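PDB 3D0F: penicillin-binding 1 transmembrane protein MrcA from Nitrosomonas europaea ATCC 19718, which probably polymerises glycan strands and cross-links their peptides in peptidoglycan synthesis, the present chain being its OB-like domain. Local coordinates for residues L37-L42 with A88-K93. Sequence-based numbering, arbitrary orientation.
Sequences LAAVVL and ALIRVK. With PO4 (phosphate ion), chain C.
Leu37 and Val92 pair through two backbone hydrogen bonds, Leu37 N to Val92 O and Val92 N to Leu37 O, both 2.8 Å. Ala39 and Ile90 repeat the exchange, and Val41 N adds a fifth bond to Ala88 O at 2.8 Å. Strands 37-41 and 88-93 are thus antiparallel neighbours in the middle of the OB-like domain's sheet, flanked by strands 48-53 and 100-103. Arg91 CA makes a CA-H...O contact of 3.1 Å with Leu37 O.

Most of the apolar contact within the pair lies on the face of Leu37, Ala39, Ile90 and Val92, where Ala39 CB lies beside Ile90 CG1 and Val92 CG2. At the end of the pair Ile90 crosses the Val41 side chain at about a right angle, its CD1 3.6 Å from Val41 CG2.

The opposite face carries Ala38, Val40, Leu89 and Arg91 and is covered in part by the second subunit. Bent at chi2 (-75°), Arg91 brings NH1 3.6 Å from Ala38 CB and turns the guanidinium edge-on to a phosphate ion, probably from the crystallisation liquor, NH1 reaching O4 at 3.0 Å and NH2 reaching O1 at 2.9 Å. NH2 also salt-bridges Glu8 of the second subunit. Two anions thus fix the guanidinium's rotation and probably offset its charge at the dimer interface.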
ATOM      1  N   LEU A  37       4.423  -2.429  -2.256  1.00 19.25           N
ATOM      2  CA  LEU A  37       3.665  -2.760  -3.456  1.00 17.77           C
ATOM      3  C   LEU A  37       4.351  -3.795  -4.321  1.00 18.40           C
ATOM      4  O   LEU A  37       5.556  -3.876  -4.364  1.00 18.47           O
ATOM      5  CB  LEU A  37       3.471  -1.510  -4.296  1.00 18.47           C
ATOM      6  CG  LEU A  37       2.920  -0.302  -3.565  1.00 19.72           C
ATOM      7  CD1 LEU A  37       2.673   0.823  -4.540  1.00 22.67           C
ATOM      8  CD2 LEU A  37       1.655  -0.657  -2.739  1.00 21.13           C
ATOM      9  N   ALA A  38       3.555  -4.589  -5.014  1.00 18.57           N
ATOM     10  CA  ALA A  38       4.090  -5.591  -5.941  1.00 17.19           C
ATOM     11  C   ALA A  38       4.548  -4.906  -7.218  1.00 17.33           C
ATOM     12  O   ALA A  38       3.930  -3.969  -7.738  1.00 18.24           O
ATOM     13  CB  ALA A  38       3.027  -6.693  -6.275  1.00 19.13           C
ATOM     14  N   ALA A  39       5.632  -5.431  -7.802  1.00 17.01           N
ATOM     15  CA  ALA A  39       6.051  -4.970  -9.102  1.00 15.71           C
ATOM     16  C   ALA A  39       6.771  -6.121  -9.809  1.00 16.78           C
ATOM     17  O   ALA A  39       7.373  -6.976  -9.172  1.00 18.10           O
ATOM     18  CB  ALA A  39       6.963  -3.742  -9.035  1.00 17.58           C
ATOM     19  N   VAL A  40       6.707  -6.104 -11.117  1.00 15.62           N
ATOM     20  CA  VAL A  40       7.431  -7.094 -11.919  0.50 15.71           C
ATOM     21  C   VAL A  40       8.562  -6.406 -12.650  1.00 14.23           C
ATOM     22  O   VAL A  40       8.360  -5.392 -13.317  1.00 15.68           O
ATOM     23  CB  VAL A  40       6.538  -7.856 -12.943  0.50 15.29           C
ATOM     24  CG1 VAL A  40       5.849  -6.906 -13.918  0.50 16.13           C
ATOM     25  CG2 VAL A  40       7.357  -8.876 -13.725  0.50 16.06           C
ATOM     26  N   VAL A  41       9.745  -6.971 -12.540  1.00 14.86           N
ATOM     27  CA  VAL A  41      10.936  -6.399 -13.167  1.00 14.41           C
ATOM     28  C   VAL A  41      10.901  -6.551 -14.694  1.00 15.45           C
ATOM     29  O   VAL A  41      10.609  -7.641 -15.218  1.00 14.72           O
ATOM     30  CB  VAL A  41      12.238  -6.977 -12.563  1.00 15.18           C
ATOM     31  CG1 VAL A  41      13.511  -6.501 -13.401  1.00 14.75           C
ATOM     32  CG2 VAL A  41      12.329  -6.562 -11.065  1.00 15.41           C
ATOM     33  N   LEU A  42      11.150  -5.438 -15.374  1.00 14.89           N
ATOM     34  CA  LEU A  42      11.279  -5.409 -16.835  1.00 15.30           C
ATOM     35  C   LEU A  42      12.739  -5.419 -17.303  1.00 16.16           C
ATOM     36  O   LEU A  42      13.049  -5.976 -18.343  1.00 17.32           O
ATOM     37  CB  LEU A  42      10.583  -4.156 -17.401  1.00 16.91           C
ATOM     38  CG  LEU A  42       9.121  -4.032 -16.966  1.00 17.60           C
ATOM     39  CD1 LEU A  42       8.502  -2.780 -17.606  1.00 21.11           C
ATOM     40  CD2 LEU A  42       8.271  -5.280 -17.235  1.00 20.56           C
ATOM     41  N   ALA A  88      11.216 -10.959 -12.576  1.00 15.34           N
ATOM     42  CA  ALA A  88      11.284 -11.097 -11.130  1.00 15.80           C
ATOM     43  C   ALA A  88      10.132 -10.344 -10.502  1.00 15.88           C
ATOM     44  O   ALA A  88       9.915  -9.187 -10.807  1.00 16.97           O
ATOM     45  CB  ALA A  88      12.595 -10.572 -10.630  1.00 15.08           C
ATOM     46  N   LEU A  89       9.441 -11.011  -9.584  1.00 18.25           N
ATOM     47  CA  LEU A  89       8.428 -10.395  -8.736  1.00 17.93           C
ATOM     48  C   LEU A  89       9.121  -9.828  -7.496  1.00 18.43           C
ATOM     49  O   LEU A  89       9.731 -10.553  -6.691  1.00 18.46           O
ATOM     50  CB  LEU A  89       7.351 -11.427  -8.330  1.00 18.48           C
ATOM     51  CG  LEU A  89       6.249 -10.917  -7.402  1.00 20.15           C
ATOM     52  CD1 LEU A  89       5.475  -9.757  -8.020  1.00 23.23           C
ATOM     53  CD2 LEU A  89       5.337 -12.089  -7.023  1.00 20.48           C
ATOM     54  N   ILE A  90       9.037  -8.512  -7.365  1.00 17.40           N
ATOM     55  CA  ILE A  90       9.640  -7.774  -6.239  1.00 17.79           C
ATOM     56  C   ILE A  90       8.611  -6.970  -5.521  1.00 16.97           C
ATOM     57  O   ILE A  90       7.463  -6.849  -5.960  1.00 18.03           O
ATOM     58  CB  ILE A  90      10.814  -6.870  -6.720  1.00 16.69           C
ATOM     59  CG1 ILE A  90      10.359  -5.862  -7.775  1.00 17.19           C
ATOM     60  CG2 ILE A  90      11.963  -7.805  -7.290  1.00 18.98           C
ATOM     61  CD1 ILE A  90      11.334  -4.754  -8.057  1.00 18.86           C
ATOM     62  N   ARG A  91       9.029  -6.387  -4.419  1.00 16.37           N
ATOM     63  CA  ARG A  91       8.194  -5.449  -3.691  1.00 15.89           C
ATOM     64  C   ARG A  91       8.938  -4.132  -3.644  1.00 16.06           C
ATOM     65  O   ARG A  91      10.156  -4.088  -3.451  1.00 15.92           O
ATOM     66  CB  ARG A  91       7.924  -5.949  -2.262  1.00 16.91           C
ATOM     67  CG  ARG A  91       7.275  -7.342  -2.236  1.00 19.48           C
ATOM     68  CD  ARG A  91       5.789  -7.357  -2.612  1.00 22.43           C
ATOM     69  NE  ARG A  91       5.384  -8.746  -2.766  1.00 25.15           N
ATOM     70  CZ  ARG A  91       4.138  -9.162  -2.996  1.00 24.03           C
ATOM     71  NH1 ARG A  91       3.142  -8.301  -3.042  1.00 22.87           N
ATOM     72  NH2 ARG A  91       3.921 -10.473  -3.165  1.00 26.11           N
ATOM     73  N   VAL A  92       8.170  -3.072  -3.755  1.00 16.11           N
ATOM     74  CA  VAL A  92       8.719  -1.709  -3.774  1.00 15.28           C
ATOM     75  C   VAL A  92       7.957  -0.765  -2.868  1.00 16.66           C
ATOM     76  O   VAL A  92       6.751  -0.956  -2.624  1.00 17.18           O
ATOM     77  CB  VAL A  92       8.725  -1.163  -5.219  1.00 15.17           C
ATOM     78  CG1 VAL A  92       9.605  -2.036  -6.082  1.00 16.98           C
ATOM     79  CG2 VAL A  92       7.314  -1.153  -5.798  1.00 17.06           C
ATOM     80  N   LYS A  93       8.657   0.273  -2.418  1.00 16.96           N
ATOM     81  CA  LYS A  93       8.020   1.301  -1.606  1.00 17.78           C
ATOM     82  C   LYS A  93       8.602   2.668  -2.013  1.00 18.76           C
ATOM     83  O   LYS A  93       9.818   2.788  -2.173  1.00 18.51           O
ATOM     84  CB  LYS A  93       8.324   1.009  -0.143  1.00 18.95           C
ATOM     85  CG  LYS A  93       7.626   1.898   0.881  1.00 19.52           C
ATOM     86  CD  LYS A  93       7.974   1.462   2.288  1.00 22.77           C
ATOM     87  CE  LYS A  93       7.497   2.408   3.356  1.00 29.12           C
ATOM     88  NZ  LYS A  93       6.244   3.094   3.125  1.00 35.66           N
TER
HETATM   89  P   PO4 C 501       0.125 -10.817  -3.113  0.50 31.80           P
HETATM   90  O1  PO4 C 501       1.307 -11.713  -3.352  0.50 29.62           O
HETATM   91  O2  PO4 C 501      -1.034 -11.391  -3.891  0.50 32.10           O
HETATM   92  O3  PO4 C 501      -0.197 -10.798  -1.630  0.50 32.18           O
HETATM   93  O4  PO4 C 501       0.359  -9.397  -3.562  0.50 30.11           O